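Local coordinates for protein soluble lytic transglycosylase B3 (Pseudomonas aeruginosa, PDB 5ANZ) that probably cleaves bacterial peptidoglycan as a lytic transglycosylase, taking part in cell-wall turnover, and binds a calcium ion, at residues Ala249-Gly254 with Leu315-Phe320; Gly63-Thr68 with Ile183-Asp188; Arg375-Gly380 with Arg395-Glu400; Ala216-Gly221 with Pro231-Ala236. All blocks are in the same frame, centred on the assembly; numbering follows the deposited sequence.

Along the chain the contacts follow one another as contact 2, contact 4, contact 1 and contact 3. The first three belong to the transglycosylase region, contact 3 to the putative peptidoglycan-binding domain. Contacts 2 and 4 are neighbours, their nearest atoms about 6 Å apart, and are joined through helix 170-186 and the loop it leads into: D188 of contact 2 bonds to R225, close to the calcium loop. Helix 231-244 then runs from contact 4 toward the loop of contact 1, whose centre is 25 Å from that of contact 4. Contact 3 lies 54 Å from contact 2, centre to centre, in keeping with a multidomain enzyme whose putative peptidoglycan-binding domain is set well apart from the calcium-binding region.

Contact 1 of 4, residues Ala249-Gly254 with Leu315-Phe320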
loop_
_atom_site.group_PDB
_atom_site.type_symbol
_atom_site.label_atom_id
_atom_site.label_comp_id
_atom_site.label_asym_id
_atom_site.label_seq_id
_atom_site.Cartn_x
_atom_site.Cartn_y
_atom_site.Cartn_z
ATOM N N ALA A 249 15.566 -5.264 -10.990
ATOM C CA ALA A 249 16.649 -5.317 -10.012
ATOM C C ALA A 249 17.658 -4.189 -10.202
ATOM O O ALA A 249 18.164 -3.962 -11.314
ATOM C CB ALA A 249 17.358 -6.663 -10.087
ATOM N N GLY A 250 17.966 -3.504 -9.105
ATOM C CA GLY A 250 19.016 -2.511 -9.108
ATOM C C GLY A 250 18.556 -1.142 -9.560
ATOM O O GLY A 250 19.315 -0.188 -9.457
ATOM N N GLN A 251 17.330 -1.029 -10.072
ATOM C CA GLN A 251 16.837 0.274 -10.518
ATOM C C GLN A 251 16.240 1.000 -9.314
ATOM O O GLN A 251 15.570 0.390 -8.497
ATOM C CB GLN A 251 15.789 0.104 -11.637
ATOM C CG GLN A 251 15.613 1.342 -12.502
ATOM C CD GLN A 251 14.663 1.106 -13.659
ATOM O OE1 GLN A 251 13.458 1.334 -13.544
ATOM N NE2 GLN A 251 15.201 0.635 -14.781
ATOM N N PRO A 252 16.499 2.305 -9.179
ATOM C CA PRO A 252 15.904 3.005 -8.031
ATOM C C PRO A 252 14.379 3.100 -8.142
ATOM O O PRO A 252 13.840 3.202 -9.253
ATOM C CB PRO A 252 16.543 4.408 -8.083
ATOM C CG PRO A 252 17.114 4.548 -9.459
ATOM C CD PRO A 252 17.424 3.148 -9.953
ATOM N N TRP A 253 13.698 3.056 -7.001
ATOM C CA TRP A 253 12.257 3.298 -6.979
ATOM C C TRP A 253 11.970 4.742 -7.375
ATOM O O TRP A 253 10.911 5.062 -7.925
ATOM C CB TRP A 253 11.678 3.004 -5.596
ATOM C CG TRP A 253 12.339 3.792 -4.514
ATOM C CD1 TRP A 253 13.407 3.403 -3.741
ATOM C CD2 TRP A 253 12.000 5.114 -4.107
ATOM N NE1 TRP A 253 13.734 4.410 -2.858
ATOM C CE2 TRP A 253 12.896 5.471 -3.066
ATOM C CE3 TRP A 253 11.025 6.037 -4.509
ATOM C CZ2 TRP A 253 12.830 6.705 -2.432
ATOM C CZ3 TRP A 253 10.963 7.258 -3.882
ATOM C CH2 TRP A 253 11.865 7.584 -2.847
ATOM N N GLY A 254 12.925 5.611 -7.086
ATOM C CA GLY A 254 12.746 7.024 -7.319
ATOM C C GLY A 254 13.721 7.765 -6.447
ATOM O O GLY A 254 14.571 7.167 -5.775
ATOM N N LEU A 315 10.908 12.234 -8.096
ATOM C CA LEU A 315 10.591 11.558 -9.352
ATOM C C LEU A 315 10.480 10.089 -9.020
ATOM O O LEU A 315 11.379 9.548 -8.386
ATOM C CB LEU A 315 11.653 11.782 -10.424
ATOM C CG LEU A 315 11.620 13.174 -11.037
ATOM C CD1 LEU A 315 12.715 13.321 -12.075
ATOM C CD2 LEU A 315 10.247 13.417 -11.657
ATOM N N VAL A 316 9.394 9.440 -9.434
ATOM C CA VAL A 316 9.236 8.027 -9.108
ATOM C C VAL A 316 9.171 7.188 -10.381
ATOM O O VAL A 316 8.569 7.571 -11.384
ATOM C CB VAL A 316 8.012 7.777 -8.221
ATOM C CG1 VAL A 316 8.190 8.507 -6.889
ATOM C CG2 VAL A 316 6.716 8.219 -8.899
ATOM N N LEU A 317 9.871 6.065 -10.326
ATOM C CA LEU A 317 10.122 5.258 -11.509
ATOM C C LEU A 317 9.288 3.994 -11.457
ATOM O O LEU A 317 8.420 3.837 -10.606
ATOM C CB LEU A 317 11.604 4.910 -11.632
ATOM C CG LEU A 317 12.520 5.982 -12.242
ATOM C CD1 LEU A 317 12.582 7.186 -11.354
ATOM C CD2 LEU A 317 13.919 5.414 -12.514
ATOM N N HIS A 318 9.565 3.104 -12.398
ATOM C CA HIS A 318 8.787 1.890 -12.560
ATOM C C HIS A 318 8.692 1.072 -11.274
ATOM O O HIS A 318 7.625 0.536 -10.967
ATOM C CB HIS A 318 9.393 1.041 -13.678
ATOM C CG HIS A 318 8.492 -0.055 -14.158
ATOM N ND1 HIS A 318 7.260 0.190 -14.720
ATOM C CD2 HIS A 318 8.648 -1.404 -14.157
ATOM C CE1 HIS A 318 6.690 -0.960 -15.045
ATOM N NE2 HIS A 318 7.512 -1.938 -14.713
ATOM N N ASN A 319 9.790 0.985 -10.519
ATOM C CA ASN A 319 9.762 0.155 -9.314
ATOM C C ASN A 319 8.833 0.729 -8.244
ATOM O O ASN A 319 8.299 -0.008 -7.415
ATOM C CB ASN A 319 11.178 -0.048 -8.754
ATOM C CG ASN A 319 11.977 -1.083 -9.544
ATOM O OD1 ASN A 319 11.439 -1.796 -10.390
ATOM N ND2 ASN A 319 13.264 -1.178 -9.258
ATOM N N PHE A 320 8.621 2.047 -8.269
ATOM C CA PHE A 320 7.593 2.659 -7.419
ATOM C C PHE A 320 6.212 2.121 -7.797
ATOM O O PHE A 320 5.395 1.808 -6.932
ATOM C CB PHE A 320 7.634 4.189 -7.550
ATOM C CG PHE A 320 6.802 4.917 -6.528
ATOM C CD1 PHE A 320 7.335 5.209 -5.282
ATOM C CD2 PHE A 320 5.524 5.354 -6.832
ATOM C CE1 PHE A 320 6.596 5.907 -4.337
ATOM C CE2 PHE A 320 4.774 6.058 -5.892
ATOM C CZ PHE A 320 5.323 6.329 -4.639
HETATM O O HOH W 1 12.454 1.703 -11.149
#
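One water is gripped by three groups across the contact: it accepts from N319 N at 2.8 Å and donates to both P252 O and Q251 OE1. Beside it, N319 ND2 donates to Q251 O at 2.9 Å, but the bond is bent (130° at the hydrogen) and the donor stands above the carbonyl plane. The same amide is also held through OD1, which accepts from I248 N, so its rotation is fixed from two sides. A straighter bond follows: L317 N gives its hydrogen to W253 O at 2.8 Å and 174°. The apolar part lies beyond. W253 swings CG between its own backbone N and carbonyl carbon (chi1 57°), which brings CE3 to 3.9 Å from CD1 of F320, while V316 CG1 sits at the edge of the indole and L334 and L338 of helix 330-343 touch the same side chain. G254 and V316 form a non-hydrogen-bonded antiparallel pair, their CA atoms 4.1 Å apart. L317 is the N-cap of helix 318-324, at the strand-to-helix turn where strand 313-316, paired with strand 254-258 in an antiparallel sheet, passes into that helix.

Contact 2 of 4, residues Gly63-Thr68 with Ile183-Asp188; sequences GIDAQT and ILQHGD
Q185 reaches from helix 170-186 to the turn G63-D65, in a contact whose packed side is formed by buried I64 and L184 and whose solvent side holds exposed G63 and D65. On the packed side, I64 brings CG2 and CD1 to van der Waals range of Q185 OE1; it also packs on L178, L181 and K182 of helix 170-186 and on A59 of helix 48-61. T68 CG2 adds an apolar touch, 4.0 Å from L184 CB. On the solvent side the glutamine amide is used at both ends: NE2 donates to G63 O at 2.8 Å (148° at the hydrogen), and OE1 accepts from D65 N at 2.9 Å (158°). CG stands trans to the backbone N (chi1 -179°) and the chain then bends at chi2, which carries the amide over to the loop. One side chain thus satisfies a backbone C=O and a backbone N-H, which settles its amide orientation. G63 closes helix 48-61 in a Schellman motif, and D65 is the N-cap of helix 66-73, its OD1 accepting from T68 N at 3.3 Å. That OD1 stands 3.1 Å from Q185 OE1, two acceptors without a bond between them. Their proximity probably costs some energy, which the paired amide bonds would offset.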
loop_
_atom_site.group_PDB
_atom_site.type_symbol
_atom_site.label_atom_id
_atom_site.label_comp_id
_atom_site.label_asym_id
_atom_site.label_seq_id
_atom_site.Cartn_x
_atom_site.Cartn_y
_atom_site.Cartn_z
ATOM N N GLY A 63 -15.168 -27.349 -4.161
ATOM C CA GLY A 63 -14.064 -28.281 -3.998
ATOM C C GLY A 63 -13.533 -28.458 -2.583
ATOM O O GLY A 63 -12.638 -29.268 -2.354
ATOM N N ILE A 64 -14.069 -27.706 -1.629
ATOM C CA ILE A 64 -13.686 -27.896 -0.234
ATOM C C ILE A 64 -14.365 -29.138 0.347
ATOM O O ILE A 64 -15.555 -29.373 0.111
ATOM C CB ILE A 64 -14.046 -26.673 0.629
ATOM C CG1 ILE A 64 -13.409 -25.407 0.050
ATOM C CG2 ILE A 64 -13.620 -26.898 2.076
ATOM C CD1 ILE A 64 -11.929 -25.545 -0.222
ATOM N N ASP A 65 -13.615 -29.934 1.104
ATOM C CA ASP A 65 -14.190 -31.138 1.691
ATOM C C ASP A 65 -14.645 -30.912 3.132
ATOM O O ASP A 65 -14.211 -29.981 3.812
ATOM C CB ASP A 65 -13.211 -32.316 1.609
ATOM C CG ASP A 65 -11.863 -32.021 2.234
ATOM O OD1 ASP A 65 -11.772 -31.114 3.084
ATOM O OD2 ASP A 65 -10.888 -32.718 1.876
ATOM N N ALA A 66 -15.534 -31.790 3.580
ATOM C CA ALA A 66 -16.252 -31.614 4.833
ATOM C C ALA A 66 -15.350 -31.456 6.054
ATOM O O ALA A 66 -15.588 -30.584 6.885
ATOM C CB ALA A 66 -17.196 -32.776 5.037
ATOM N N GLN A 67 -14.337 -32.311 6.178
ATOM C CA GLN A 67 -13.438 -32.235 7.322
ATOM C C GLN A 67 -12.777 -30.867 7.395
ATOM O O GLN A 67 -12.675 -30.275 8.470
ATOM C CB GLN A 67 -12.363 -33.321 7.260
ATOM C CG GLN A 67 -11.406 -33.289 8.451
ATOM C CD GLN A 67 -10.224 -34.233 8.298
ATOM O OE1 GLN A 67 -10.251 -35.365 8.785
ATOM N NE2 GLN A 67 -9.178 -33.768 7.624
ATOM N N THR A 68 -12.339 -30.362 6.245
ATOM C CA THR A 68 -11.657 -29.066 6.189
ATOM C C THR A 68 -12.574 -27.936 6.634
ATOM O O THR A 68 -12.188 -27.077 7.437
ATOM C CB THR A 68 -11.146 -28.762 4.770
ATOM O OG1 THR A 68 -10.182 -29.750 4.391
ATOM C CG2 THR A 68 -10.500 -27.362 4.701
ATOM N N ILE A 183 -6.459 -23.103 0.877
ATOM C CA ILE A 183 -5.158 -23.076 1.521
ATOM C C ILE A 183 -5.115 -24.078 2.675
ATOM O O ILE A 183 -4.159 -24.850 2.806
ATOM C CB ILE A 183 -4.819 -21.675 2.035
ATOM C CG1 ILE A 183 -4.730 -20.698 0.853
ATOM C CG2 ILE A 183 -3.504 -21.717 2.818
ATOM C CD1 ILE A 183 -4.504 -19.235 1.268
ATOM N N LEU A 184 -6.162 -24.091 3.492
ATOM C CA LEU A 184 -6.253 -25.083 4.567
ATOM C C LEU A 184 -6.317 -26.499 4.015
ATOM O O LEU A 184 -5.668 -27.398 4.530
ATOM C CB LEU A 184 -7.469 -24.824 5.455
ATOM C CG LEU A 184 -7.396 -23.488 6.190
ATOM C CD1 LEU A 184 -8.636 -23.259 7.033
ATOM C CD2 LEU A 184 -6.116 -23.428 7.049
ATOM N N GLN A 185 -7.108 -26.693 2.968
ATOM C CA GLN A 185 -7.244 -28.003 2.345
ATOM C C GLN A 185 -5.890 -28.506 1.834
ATOM O O GLN A 185 -5.577 -29.691 1.951
ATOM C CB GLN A 185 -8.265 -27.934 1.205
ATOM C CG GLN A 185 -8.495 -29.248 0.499
ATOM C CD GLN A 185 -9.942 -29.426 0.094
ATOM O OE1 GLN A 185 -10.851 -29.155 0.878
ATOM N NE2 GLN A 185 -10.166 -29.877 -1.132
ATOM N N HIS A 186 -5.086 -27.604 1.288
ATOM C CA HIS A 186 -3.797 -27.994 0.747
ATOM C C HIS A 186 -2.768 -28.227 1.844
ATOM O O HIS A 186 -1.782 -28.932 1.636
ATOM C CB HIS A 186 -3.273 -26.951 -0.237
ATOM C CG HIS A 186 -2.120 -27.444 -1.064
ATOM N ND1 HIS A 186 -0.847 -26.949 -0.928
ATOM C CD2 HIS A 186 -2.064 -28.409 -2.009
ATOM C CE1 HIS A 186 -0.043 -27.586 -1.773
ATOM N NE2 HIS A 186 -0.752 -28.468 -2.436
ATOM N N GLY A 187 -3.007 -27.633 3.009
ATOM C CA GLY A 187 -2.157 -27.850 4.169
ATOM C C GLY A 187 -0.996 -26.890 4.388
ATOM O O GLY A 187 -0.054 -27.234 5.117
ATOM N N ASP A 188 -1.053 -25.703 3.786
ATOM C CA ASP A 188 0.014 -24.702 3.968
ATOM C C ASP A 188 0.182 -24.299 5.440
ATOM O O ASP A 188 1.285 -23.938 5.880
ATOM C CB ASP A 188 -0.252 -23.432 3.144
ATOM C CG ASP A 188 -0.005 -23.614 1.641
ATOM O OD1 ASP A 188 0.838 -24.445 1.230
ATOM O OD2 ASP A 188 -0.655 -22.876 0.864
#

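Contact 3 of 4, residues Arg375-Gly380 with Arg395-Glu400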
loop_
_atom_site.group_PDB
_atom_site.type_symbol
_atom_site.label_atom_id
_atom_site.label_comp_id
_atom_site.label_asym_id
_atom_site.label_seq_id
_atom_site.Cartn_x
_atom_site.Cartn_y
_atom_site.Cartn_z
ATOM N N ARG A 375 -18.796 26.075 -7.409
ATOM C CA ARG A 375 -18.155 27.154 -8.152
ATOM C C ARG A 375 -17.904 26.760 -9.602
ATOM O O ARG A 375 -17.242 27.486 -10.348
ATOM C CB ARG A 375 -16.844 27.555 -7.477
ATOM C CG ARG A 375 -17.038 28.240 -6.135
ATOM C CD ARG A 375 -15.706 28.672 -5.554
ATOM N NE ARG A 375 -14.924 29.449 -6.512
ATOM C CZ ARG A 375 -15.010 30.768 -6.648
ATOM N NH1 ARG A 375 -15.848 31.462 -5.886
ATOM N NH2 ARG A 375 -14.261 31.394 -7.544
ATOM N N GLY A 376 -18.428 25.609 -10.008
ATOM C CA GLY A 376 -18.303 25.179 -11.389
ATOM C C GLY A 376 -17.022 24.428 -11.708
ATOM O O GLY A 376 -16.657 24.284 -12.873
ATOM N N HIS A 377 -16.325 23.951 -10.680
ATOM C CA HIS A 377 -15.181 23.073 -10.906
ATOM C C HIS A 377 -15.572 21.671 -10.484
ATOM O O HIS A 377 -15.389 21.291 -9.333
ATOM C CB HIS A 377 -13.947 23.558 -10.143
ATOM C CG HIS A 377 -13.545 24.955 -10.492
ATOM N ND1 HIS A 377 -13.118 25.308 -11.758
ATOM C CD2 HIS A 377 -13.536 26.092 -9.764
ATOM C CE1 HIS A 377 -12.845 26.597 -11.783
ATOM N NE2 HIS A 377 -13.092 27.101 -10.587
ATOM N N ASP A 378 -16.132 20.913 -11.420
ATOM C CA ASP A 378 -16.706 19.614 -11.103
ATOM C C ASP A 378 -15.637 18.607 -10.698
ATOM O O ASP A 378 -14.725 18.330 -11.472
ATOM C CB ASP A 378 -17.501 19.083 -12.295
ATOM C CG ASP A 378 -17.898 17.631 -12.130
ATOM O OD1 ASP A 378 -18.197 17.212 -10.991
ATOM O OD2 ASP A 378 -17.907 16.906 -13.146
ATOM N N PRO A 379 -15.745 18.061 -9.476
ATOM C CA PRO A 379 -14.773 17.079 -8.986
ATOM C C PRO A 379 -15.201 15.637 -9.238
ATOM O O PRO A 379 -14.541 14.713 -8.766
ATOM C CB PRO A 379 -14.734 17.363 -7.485
ATOM C CG PRO A 379 -16.147 17.741 -7.179
ATOM C CD PRO A 379 -16.655 18.500 -8.402
ATOM N N GLY A 380 -16.293 15.454 -9.971
ATOM C CA GLY A 380 -16.873 14.137 -10.145
ATOM C C GLY A 380 -17.839 13.858 -9.010
ATOM O O GLY A 380 -18.566 14.750 -8.579
ATOM N N ARG A 395 -7.095 21.844 -9.095
ATOM C CA ARG A 395 -6.148 22.624 -9.890
ATOM C C ARG A 395 -6.831 23.786 -10.615
ATOM O O ARG A 395 -6.274 24.882 -10.703
ATOM C CB ARG A 395 -5.429 21.730 -10.897
ATOM C CG ARG A 395 -4.534 20.709 -10.246
ATOM C CD ARG A 395 -3.603 20.087 -11.273
ATOM N NE ARG A 395 -2.462 19.456 -10.626
ATOM C CZ ARG A 395 -2.371 18.159 -10.364
ATOM N NH1 ARG A 395 -3.359 17.340 -10.708
ATOM N NH2 ARG A 395 -1.281 17.686 -9.766
ATOM N N ALA A 396 -8.035 23.559 -11.129
ATOM C CA ALA A 396 -8.753 24.635 -11.820
ATOM C C ALA A 396 -9.099 25.753 -10.836
ATOM O O ALA A 396 -9.026 26.943 -11.160
ATOM C CB ALA A 396 -10.016 24.109 -12.481
ATOM N N CYS A 397 -9.466 25.354 -9.619
ATOM C CA CYS A 397 -9.828 26.322 -8.599
ATOM C C CYS A 397 -8.603 27.102 -8.129
ATOM O O CYS A 397 -8.667 28.325 -7.940
ATOM C CB CYS A 397 -10.504 25.618 -7.425
ATOM S SG CYS A 397 -11.236 26.749 -6.237
ATOM N N GLN A 398 -7.486 26.402 -7.950
ATOM C CA GLN A 398 -6.248 27.062 -7.545
ATOM C C GLN A 398 -5.845 28.114 -8.581
ATOM O O GLN A 398 -5.478 29.239 -8.235
ATOM C CB GLN A 398 -5.133 26.031 -7.338
ATOM C CG GLN A 398 -5.372 25.142 -6.129
ATOM C CD GLN A 398 -4.376 24.001 -6.029
ATOM O OE1 GLN A 398 -4.092 23.318 -7.015
ATOM N NE2 GLN A 398 -3.844 23.784 -4.828
ATOM N N GLN A 399 -5.942 27.751 -9.855
ATOM C CA GLN A 399 -5.619 28.679 -10.934
ATOM C C GLN A 399 -6.557 29.885 -10.927
ATOM O O GLN A 399 -6.133 31.007 -11.200
ATOM C CB GLN A 399 -5.664 27.954 -12.283
ATOM C CG GLN A 399 -4.487 27.003 -12.477
ATOM C CD GLN A 399 -4.716 25.964 -13.560
ATOM O OE1 GLN A 399 -5.828 25.469 -13.739
ATOM N NE2 GLN A 399 -3.656 25.623 -14.284
ATOM N N GLU A 400 -7.823 29.661 -10.598
ATOM C CA GLU A 400 -8.784 30.757 -10.516
ATOM C C GLU A 400 -8.374 31.765 -9.446
ATOM O O GLU A 400 -8.558 32.977 -9.611
ATOM C CB GLU A 400 -10.188 30.227 -10.225
ATOM C CG GLU A 400 -11.254 31.315 -10.258
ATOM C CD GLU A 400 -12.663 30.770 -10.120
ATOM O OE1 GLU A 400 -12.814 29.565 -9.840
ATOM O OE2 GLU A 400 -13.622 31.553 -10.293
#
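The imidazole of H377 lies against helix 388-401, with C397 N 4.0 Å above its centre and A396 C on the same face, offset toward the rim. Over the opposite face comes R375 O, also offset. At the ring's edge, in its plane, E400 OE1 takes the hydrogen of H377 NE2 at 2.6 Å; the bond is almost straight at 177°, and OE1 is met nearly along its C-O axis. Ring and carboxylate planes are 77° apart. The methyl of A396 comes to 3.4 Å from H377 ND1. CB of C397 lies 3.9 Å from H377 CD2. E400 reaches out with an extended chain and so presents both oxygens beyond the helix surface. The second oxygen, OE2, forms a salt bridge with R375 NH2 at 2.8 Å, where the guanidinium and carboxylate planes are turned 46° from each other. R375 also rests on L417 and F401. G376, with positive phi, ends helix 362-374 in a Schellman motif, and the link just after it is pinned to helix 388-401 within the putative peptidoglycan-binding domain. With one oxygen on histidine and the other on arginine, the carboxylate would probably stay ionised and could raise the histidine's affinity for a second proton.

Contact 4 of 4, residues Ala216-Gly221 with Pro231-Ala236; sequences AVDFDG and PGDALA. With CA (calcium ion), chain B.
Metal coordination joins D218 and D220 to D233. The calcium ion takes D218 OD1 at 2.4 Å and D220 OD1 at 2.3 Å, one oxygen each, while D233 binds through both, OD2 at 2.4 Å and the longer OD1 at 2.8 Å. A water at 2.4 Å, D222 OD1 and the backbone oxygen of K224 complete the seven ligands. The carboxylate planes of D218 and D233 stand 88° apart, so the two groups, although side by side, offer their oxygens to the ion in different planes. Aspartates at relative positions one, three and five, a carbonyl at seven and a bidentate acid further on, at the start of a helix, give the ligand pattern of an EF-hand-like calcium loop; here the closing acid, D233, comes from helix 231-244.

Hydrogen bonds brace these ligands. F219 N donates to D233 OD1 at 2.8 Å from above the carboxylate plane, 41° out of it. G221 N reaches D218 OD1 in an Asx motif, D218 OD2 accepts from G223 N, and D233 OD2 from D226 N.

Apolar contacts lie on the other side of the loop. V217 CG1 is 3.8 Å from A236 CB, and F219 CD1 is 3.9 Å from the same methyl. A first torsion of 179° swings the ring of F219 away from its own backbone N, past G232 and on to I122 and V126 of helix 120-130.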
loop_
_atom_site.group_PDB
_atom_site.type_symbol
_atom_site.label_atom_id
_atom_site.label_comp_id
_atom_site.label_asym_id
_atom_site.label_seq_id
_atom_site.Cartn_x
_atom_site.Cartn_y
_atom_site.Cartn_z
ATOM N N ALA A 216 2.253 -16.911 -3.563
ATOM C CA ALA A 216 3.069 -17.496 -2.510
ATOM C C ALA A 216 3.976 -18.603 -3.059
ATOM O O ALA A 216 3.653 -19.300 -4.042
ATOM C CB ALA A 216 2.198 -18.033 -1.376
ATOM N N VAL A 217 5.120 -18.736 -2.407
ATOM C CA VAL A 217 6.197 -19.622 -2.799
ATOM C C VAL A 217 6.568 -20.583 -1.684
ATOM O O VAL A 217 6.576 -20.188 -0.520
ATOM C CB VAL A 217 7.453 -18.792 -3.168
ATOM C CG1 VAL A 217 8.658 -19.689 -3.354
ATOM C CG2 VAL A 217 7.177 -17.946 -4.411
ATOM N N ASP A 218 6.890 -21.829 -2.032
ATOM C CA ASP A 218 7.519 -22.757 -1.094
ATOM C C ASP A 218 9.032 -22.731 -1.290
ATOM O O ASP A 218 9.574 -23.422 -2.176
ATOM C CB ASP A 218 6.973 -24.181 -1.296
ATOM C CG ASP A 218 7.664 -25.202 -0.414
ATOM O OD1 ASP A 218 8.312 -24.799 0.580
ATOM O OD2 ASP A 218 7.554 -26.414 -0.711
ATOM N N PHE A 219 9.714 -21.922 -0.481
ATOM C CA PHE A 219 11.141 -21.698 -0.643
ATOM C C PHE A 219 11.959 -22.930 -0.314
ATOM O O PHE A 219 12.896 -23.260 -1.029
ATOM C CB PHE A 219 11.613 -20.532 0.237
ATOM C CG PHE A 219 13.087 -20.267 0.137
ATOM C CD1 PHE A 219 13.613 -19.633 -0.976
ATOM C CD2 PHE A 219 13.949 -20.640 1.160
ATOM C CE1 PHE A 219 14.975 -19.392 -1.079
ATOM C CE2 PHE A 219 15.314 -20.389 1.063
ATOM C CZ PHE A 219 15.820 -19.760 -0.054
ATOM N N ASP A 220 11.611 -23.612 0.769
ATOM C CA ASP A 220 12.469 -24.694 1.263
ATOM C C ASP A 220 12.099 -26.070 0.705
ATOM O O ASP A 220 12.870 -27.015 0.839
ATOM C CB ASP A 220 12.438 -24.728 2.792
ATOM C CG ASP A 220 11.074 -25.089 3.337
ATOM O OD1 ASP A 220 10.137 -24.287 3.177
ATOM O OD2 ASP A 220 10.940 -26.180 3.932
ATOM N N GLY A 221 10.925 -26.185 0.089
ATOM C CA GLY A 221 10.534 -27.413 -0.590
ATOM C C GLY A 221 9.813 -28.459 0.244
ATOM O O GLY A 221 9.673 -29.606 -0.182
ATOM N N PRO A 231 10.375 -17.792 7.468
ATOM C CA PRO A 231 10.898 -16.569 6.843
ATOM C C PRO A 231 11.257 -16.805 5.360
ATOM O O PRO A 231 11.009 -15.933 4.519
ATOM C CB PRO A 231 12.147 -16.254 7.673
ATOM C CG PRO A 231 11.897 -16.937 9.005
ATOM C CD PRO A 231 11.130 -18.181 8.677
ATOM N N GLY A 232 11.812 -17.971 5.047
ATOM C CA GLY A 232 12.182 -18.289 3.675
ATOM C C GLY A 232 10.986 -18.192 2.741
ATOM O O GLY A 232 11.032 -17.490 1.722
ATOM N N ASP A 233 9.911 -18.894 3.078
ATOM C CA ASP A 233 8.691 -18.831 2.257
ATOM C C ASP A 233 8.166 -17.406 2.171
ATOM O O ASP A 233 7.745 -16.941 1.116
ATOM C CB ASP A 233 7.579 -19.726 2.814
ATOM C CG ASP A 233 7.899 -21.227 2.750
ATOM O OD1 ASP A 233 8.911 -21.671 2.138
ATOM O OD2 ASP A 233 7.071 -21.976 3.320
ATOM N N ALA A 234 8.169 -16.704 3.295
ATOM C CA ALA A 234 7.657 -15.333 3.309
ATOM C C ALA A 234 8.472 -14.411 2.411
ATOM O O ALA A 234 7.909 -13.650 1.635
ATOM C CB ALA A 234 7.655 -14.775 4.746
ATOM N N LEU A 235 9.791 -14.467 2.553
ATOM C CA LEU A 235 10.667 -13.588 1.784
ATOM C C LEU A 235 10.596 -13.928 0.288
ATOM O O LEU A 235 10.528 -13.031 -0.548
ATOM C CB LEU A 235 12.109 -13.676 2.310
ATOM C CG LEU A 235 12.286 -13.157 3.753
ATOM C CD1 LEU A 235 13.692 -13.500 4.313
ATOM C CD2 LEU A 235 12.006 -11.653 3.814
ATOM N N ALA A 236 10.591 -15.212 -0.036
ATOM C CA ALA A 236 10.512 -15.595 -1.443
ATOM C C ALA A 236 9.165 -15.195 -2.029
ATOM O O ALA A 236 9.093 -14.791 -3.203
ATOM C CB ALA A 236 10.738 -17.080 -1.599
HETATM CA CA CA B . 7.838 -24.179 2.797
HETATM O O HOH W 2 7.517 -24.356 5.133
#